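Local structure of dITP/XTP pyrophosphatase (Coxiella burnetii, 3TQU) at residues A[143-155]-A[162-176]. The protein probably hydrolyses non-canonical purine nucleoside triphosphates such as XTP, dITP and ITP to monophosphate and diphosphate, clearing them from the nucleotide pool. Residues are numbered along the deposited sequence; the frame is centred on the assembly and turned at random.
Sequences WEGEIAREPRGKN and IFYVPSHQRTAAELD
E146 and Y164 form an antiparallel hydrogen-bonded pair between strands 143-147 and 163-165. E146 N donates to Y164 O at 2.9 Å, and Y164 N donates back to E146 O. I147 and F163 follow as a non-hydrogen-bonded pair. A148 N then bonds I162 O at 2.8 Å, just past the end of strand 143-147. Residues 148-155 leave the sheet and swing round to the turn at 171-176. There N155 N donates a backbone hydrogen bond to A173 O. G153 packs its CA against A173 O and E174 CG.

W143 packs against A172 and L175 of this turn. F163 CE2 sits over the centre of one face of its ring, 3.8 Å above the plane, and the two rings are inclined at 49°. With CG anti to the backbone N (chi1 -164°), the indole reaches V165 CG2, A172 CB and L175 CD1. Its NE1 donates to a water that also bonds S167 OG.

In this Ham1-family fold, strand 163-165 pairs with 137-147 on one side and with the short edge strand 170-171 on the other. A G1 beta bulge sets Q169 and R170 opposite V165 at the start of strand 170-171. The side chain of W143 lies near H185 and that of A172 near D160, both predicted to bind substrate.

R152 bends at chi3 and brings its guanidinium against T171 and E174. Its NH1 makes a 2.8 Å salt bridge to E174 OE1, with the carboxylate and guanidinium planes 65° apart. T171 CG2 covers one guanidinium face. The same E174 oxygen accepts T171 N through its anti lone pair, so two donors grip it. T171 OG1 donates to R152 O from above the carbonyl plane. N155 ND2 likewise approaches L175 O from above, at 2.9 Å, and a water links this amide to D176 OD1.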
loop_
_atom_site.group_PDB
_atom_site.type_symbol
_atom_site.label_atom_id
_atom_site.label_comp_id
_atom_site.label_asym_id
_atom_site.label_seq_id
_atom_site.Cartn_x
_atom_site.Cartn_y
_atom_site.Cartn_z
ATOM N N TRP A 143 12.179 -8.055 4.781
ATOM C CA TRP A 143 13.412 -8.770 5.067
ATOM C C TRP A 143 13.147 -9.779 6.182
ATOM O O TRP A 143 12.919 -9.396 7.327
ATOM C CB TRP A 143 14.490 -7.769 5.492
ATOM C CG TRP A 143 15.889 -8.294 5.458
ATOM C CD1 TRP A 143 16.339 -9.403 4.799
ATOM C CD2 TRP A 143 17.030 -7.724 6.114
ATOM N NE1 TRP A 143 17.691 -9.556 5.003
ATOM C CE2 TRP A 143 18.136 -8.542 5.806
ATOM C CE3 TRP A 143 17.221 -6.603 6.928
ATOM C CZ2 TRP A 143 19.417 -8.273 6.290
ATOM C CZ3 TRP A 143 18.494 -6.339 7.407
ATOM C CH2 TRP A 143 19.575 -7.172 7.087
ATOM N N GLU A 144 13.167 -11.067 5.842
ATOM C CA GLU A 144 12.862 -12.130 6.803
ATOM C C GLU A 144 14.099 -12.642 7.544
ATOM O O GLU A 144 15.147 -12.867 6.941
ATOM C CB GLU A 144 12.167 -13.301 6.100
ATOM C CG GLU A 144 10.914 -12.910 5.330
ATOM C CD GLU A 144 10.271 -14.091 4.629
ATOM O OE1 GLU A 144 10.776 -15.222 4.785
ATOM O OE2 GLU A 144 9.261 -13.892 3.920
ATOM N N GLY A 145 13.969 -12.837 8.851
ATOM C CA GLY A 145 15.054 -13.376 9.647
ATOM C C GLY A 145 14.574 -13.987 10.947
ATOM O O GLY A 145 13.436 -14.442 11.046
ATOM N N GLU A 146 15.450 -13.997 11.948
ATOM C CA GLU A 146 15.132 -14.559 13.254
ATOM C C GLU A 146 15.701 -13.663 14.339
ATOM O O GLU A 146 16.711 -12.991 14.128
ATOM C CB GLU A 146 15.731 -15.960 13.399
ATOM C CG GLU A 146 15.274 -16.953 12.348
ATOM C CD GLU A 146 15.986 -18.285 12.466
ATOM O OE1 GLU A 146 16.847 -18.422 13.362
ATOM O OE2 GLU A 146 15.688 -19.192 11.662
ATOM N N ILE A 147 15.056 -13.654 15.501
ATOM C CA ILE A 147 15.560 -12.891 16.636
ATOM C C ILE A 147 16.578 -13.715 17.417
ATOM O O ILE A 147 16.278 -14.816 17.879
ATOM C CB ILE A 147 14.423 -12.456 17.582
ATOM C CG1 ILE A 147 13.340 -11.710 16.804
ATOM C CG2 ILE A 147 14.968 -11.585 18.709
ATOM C CD1 ILE A 147 13.833 -10.428 16.141
ATOM N N ALA A 148 17.784 -13.179 17.560
ATOM C CA ALA A 148 18.845 -13.881 18.268
ATOM C C ALA A 148 18.589 -13.890 19.772
ATOM O O ALA A 148 17.725 -13.166 20.270
ATOM C CB ALA A 148 20.194 -13.256 17.955
ATOM N N ARG A 149 19.345 -14.715 20.488
ATOM C CA ARG A 149 19.202 -14.844 21.931
ATOM C C ARG A 149 19.902 -13.692 22.641
ATOM O O ARG A 149 19.503 -13.287 23.731
ATOM C CB ARG A 149 19.781 -16.179 22.406
ATOM C CG ARG A 149 19.186 -17.404 21.723
ATOM C CD ARG A 149 17.862 -17.812 22.345
ATOM N NE ARG A 149 17.272 -18.961 21.663
ATOM C CZ ARG A 149 16.173 -19.589 22.068
ATOM N NH1 ARG A 149 15.542 -19.185 23.162
ATOM N NH2 ARG A 149 15.706 -20.624 21.382
ATOM N N GLU A 150 20.954 -13.174 22.019
ATOM C CA GLU A 150 21.693 -12.042 22.569
ATOM C C GLU A 150 22.237 -11.163 21.445
ATOM O O GLU A 150 22.456 -11.642 20.333
ATOM C CB GLU A 150 22.831 -12.522 23.475
ATOM C CG GLU A 150 23.871 -13.383 22.777
ATOM C CD GLU A 150 25.004 -13.801 23.700
ATOM O OE1 GLU A 150 24.767 -14.638 24.598
ATOM O OE2 GLU A 150 26.131 -13.288 23.531
ATOM N N PRO A 151 22.447 -9.871 21.730
ATOM C CA PRO A 151 22.928 -8.923 20.717
ATOM C C PRO A 151 24.329 -9.268 20.214
ATOM O O PRO A 151 25.200 -9.615 21.011
ATOM C CB PRO A 151 22.962 -7.590 21.473
ATOM C CG PRO A 151 22.049 -7.778 22.638
ATOM C CD PRO A 151 22.200 -9.215 23.024
ATOM N N ARG A 152 24.531 -9.171 18.902
ATOM C CA ARG A 152 25.837 -9.394 18.286
ATOM C C ARG A 152 26.040 -8.439 17.115
ATOM O O ARG A 152 25.118 -8.197 16.345
ATOM C CB ARG A 152 25.961 -10.837 17.785
ATOM C CG ARG A 152 26.427 -11.835 18.828
ATOM C CD ARG A 152 26.713 -13.197 18.208
ATOM N NE ARG A 152 25.495 -13.918 17.845
ATOM C CZ ARG A 152 25.057 -14.084 16.601
ATOM N NH1 ARG A 152 25.737 -13.585 15.577
ATOM N NH2 ARG A 152 23.935 -14.757 16.380
ATOM N N GLY A 153 27.248 -7.901 16.975
ATOM C CA GLY A 153 27.553 -7.047 15.839
ATOM C C GLY A 153 27.794 -5.594 16.203
ATOM O O GLY A 153 27.166 -5.063 17.119
ATOM N N LYS A 154 28.693 -4.950 15.463
ATOM C CA LYS A 154 29.139 -3.595 15.776
ATOM C C LYS A 154 28.503 -2.539 14.876
ATOM O O LYS A 154 28.592 -1.345 15.158
ATOM C CB LYS A 154 30.662 -3.514 15.653
ATOM C CG LYS A 154 31.159 -3.665 14.224
ATOM C CD LYS A 154 32.662 -3.882 14.160
ATOM C CE LYS A 154 33.123 -4.019 12.714
ATOM N NZ LYS A 154 34.533 -4.480 12.607
ATOM N N ASN A 155 27.868 -2.973 13.793
ATOM C CA ASN A 155 27.313 -2.036 12.817
ATOM C C ASN A 155 25.813 -1.779 12.960
ATOM O O ASN A 155 25.134 -2.395 13.778
ATOM C CB ASN A 155 27.626 -2.505 11.394
ATOM C CG ASN A 155 29.114 -2.603 11.129
ATOM O OD1 ASN A 155 29.894 -1.766 11.585
ATOM N ND2 ASN A 155 29.516 -3.633 10.395
ATOM N N ILE A 162 20.104 -7.964 17.122
ATOM C CA ILE A 162 19.373 -9.203 17.398
ATOM C C ILE A 162 18.609 -9.749 16.191
ATOM O O ILE A 162 17.844 -10.703 16.318
ATOM C CB ILE A 162 18.396 -9.072 18.593
ATOM C CG1 ILE A 162 17.384 -7.948 18.348
ATOM C CG2 ILE A 162 19.162 -8.868 19.895
ATOM C CD1 ILE A 162 16.306 -7.856 19.420
ATOM N N PHE A 163 18.816 -9.150 15.024
ATOM C CA PHE A 163 18.158 -9.641 13.823
ATOM C C PHE A 163 19.067 -10.587 13.046
ATOM O O PHE A 163 19.873 -10.157 12.223
ATOM C CB PHE A 163 17.698 -8.491 12.932
ATOM C CG PHE A 163 16.821 -8.929 11.797
ATOM C CD1 PHE A 163 15.476 -9.185 12.009
ATOM C CD2 PHE A 163 17.338 -9.100 10.526
ATOM C CE1 PHE A 163 14.662 -9.597 10.967
ATOM C CE2 PHE A 163 16.529 -9.507 9.481
ATOM C CZ PHE A 163 15.189 -9.754 9.704
ATOM N N TYR A 164 18.931 -11.879 13.326
ATOM C CA TYR A 164 19.733 -12.905 12.673
ATOM C C TYR A 164 19.282 -13.112 11.232
ATOM O O TYR A 164 18.094 -13.308 10.964
ATOM C CB TYR A 164 19.643 -14.219 13.453
ATOM C CG TYR A 164 20.454 -15.356 12.863
ATOM C CD1 TYR A 164 19.837 -16.385 12.163
ATOM C CD2 TYR A 164 21.835 -15.401 13.011
ATOM C CE1 TYR A 164 20.572 -17.429 11.627
ATOM C CE2 TYR A 164 22.579 -16.440 12.477
ATOM C CZ TYR A 164 21.940 -17.449 11.785
ATOM O OH TYR A 164 22.669 -18.487 11.249
ATOM N N VAL A 165 20.235 -13.064 10.308
ATOM C CA VAL A 165 19.939 -13.215 8.889
ATOM C C VAL A 165 20.396 -14.585 8.409
ATOM O O VAL A 165 21.576 -14.783 8.125
ATOM C CB VAL A 165 20.636 -12.123 8.060
ATOM C CG1 VAL A 165 20.222 -12.216 6.598
ATOM C CG2 VAL A 165 20.309 -10.749 8.627
ATOM N N PRO A 166 19.455 -15.539 8.323
ATOM C CA PRO A 166 19.728 -16.943 8.000
ATOM C C PRO A 166 20.606 -17.115 6.765
ATOM O O PRO A 166 21.493 -17.969 6.762
ATOM C CB PRO A 166 18.331 -17.514 7.744
ATOM C CG PRO A 166 17.445 -16.699 8.611
ATOM C CD PRO A 166 18.019 -15.302 8.559
ATOM N N SER A 167 20.367 -16.309 5.735
ATOM C CA SER A 167 21.102 -16.436 4.479
ATOM C C SER A 167 22.595 -16.157 4.647
ATOM O O SER A 167 23.421 -16.676 3.893
ATOM C CB SER A 167 20.527 -15.481 3.437
ATOM O OG SER A 167 20.684 -14.136 3.853
ATOM N N HIS A 168 22.927 -15.325 5.629
ATOM C CA HIS A 168 24.306 -14.914 5.870
ATOM C C HIS A 168 24.886 -15.537 7.135
ATOM O O HIS A 168 26.085 -15.423 7.391
ATOM C CB HIS A 168 24.407 -13.387 5.956
ATOM C CG HIS A 168 24.283 -12.699 4.633
ATOM N ND1 HIS A 168 23.174 -12.834 3.826
ATOM C CD2 HIS A 168 25.135 -11.884 3.969
ATOM C CE1 HIS A 168 23.346 -12.127 2.723
ATOM N NE2 HIS A 168 24.529 -11.542 2.785
ATOM N N GLN A 169 24.034 -16.196 7.915
ATOM C CA GLN A 169 24.441 -16.759 9.200
ATOM C C GLN A 169 25.164 -15.703 10.033
ATOM O O GLN A 169 26.188 -15.977 10.656
ATOM C CB GLN A 169 25.323 -17.998 9.007
ATOM C CG GLN A 169 24.753 -19.003 8.017
ATOM C CD GLN A 169 25.341 -20.389 8.172
ATOM O OE1 GLN A 169 25.575 -20.860 9.287
ATOM N NE2 GLN A 169 25.579 -21.056 7.050
ATOM N N ARG A 170 24.611 -14.493 10.020
ATOM C CA ARG A 170 25.133 -13.356 10.770
ATOM C C ARG A 170 23.951 -12.449 11.098
ATOM O O ARG A 170 22.941 -12.478 10.399
ATOM C CB ARG A 170 26.128 -12.567 9.919
ATOM C CG ARG A 170 27.502 -13.196 9.757
ATOM C CD ARG A 170 28.252 -12.530 8.610
ATOM N NE ARG A 170 28.029 -13.213 7.337
ATOM C CZ ARG A 170 28.380 -12.724 6.150
ATOM N NH1 ARG A 170 28.963 -11.537 6.062
ATOM N NH2 ARG A 170 28.141 -13.424 5.047
ATOM N N THR A 171 24.069 -11.646 12.150
ATOM C CA THR A 171 23.023 -10.675 12.454
ATOM C C THR A 171 23.194 -9.470 11.540
ATOM O O THR A 171 24.229 -9.320 10.897
ATOM C CB THR A 171 23.068 -10.205 13.921
ATOM O OG1 THR A 171 24.248 -9.420 14.138
ATOM C CG2 THR A 171 23.057 -11.396 14.869
ATOM N N ALA A 172 22.179 -8.614 11.482
ATOM C CA ALA A 172 22.239 -7.417 10.649
ATOM C C ALA A 172 23.385 -6.504 11.069
ATOM O O ALA A 172 23.983 -5.821 10.239
ATOM C CB ALA A 172 20.919 -6.663 10.704
ATOM N N ALA A 173 23.682 -6.491 12.363
ATOM C CA ALA A 173 24.734 -5.634 12.898
ATOM C C ALA A 173 26.122 -6.191 12.586
ATOM O O ALA A 173 27.115 -5.465 12.649
ATOM C CB ALA A 173 24.559 -5.451 14.397
ATOM N N GLU A 174 26.185 -7.479 12.257
ATOM C CA GLU A 174 27.449 -8.117 11.897
ATOM C C GLU A 174 27.801 -7.901 10.433
ATOM O O GLU A 174 28.961 -8.009 10.043
ATOM C CB GLU A 174 27.410 -9.618 12.194
ATOM C CG GLU A 174 27.606 -9.966 13.656
ATOM C CD GLU A 174 27.674 -11.462 13.894
ATOM O OE1 GLU A 174 26.761 -12.183 13.440
ATOM O OE2 GLU A 174 28.645 -11.917 14.532
ATOM N N LEU A 175 26.795 -7.609 9.617
ATOM C CA LEU A 175 27.028 -7.369 8.200
ATOM C C LEU A 175 27.776 -6.056 7.975
ATOM O O LEU A 175 27.612 -5.100 8.735
ATOM C CB LEU A 175 25.699 -7.332 7.440
ATOM C CG LEU A 175 24.852 -8.606 7.432
ATOM C CD1 LEU A 175 23.533 -8.360 6.712
ATOM C CD2 LEU A 175 25.617 -9.756 6.789
ATOM N N ASP A 176 28.601 -6.015 6.933
ATOM C CA ASP A 176 29.144 -4.747 6.467
ATOM C C ASP A 176 27.977 -3.864 6.038
ATOM O O ASP A 176 27.000 -4.359 5.479
ATOM C CB ASP A 176 30.101 -4.955 5.292
ATOM C CG ASP A 176 31.432 -5.544 5.716
ATOM O OD1 ASP A 176 31.810 -5.373 6.895
ATOM O OD2 ASP A 176 32.104 -6.173 4.869
HETATM O O HOH W 1 18.777 -12.154 3.686
HETATM O O HOH W 2 31.978 -4.788 9.535
#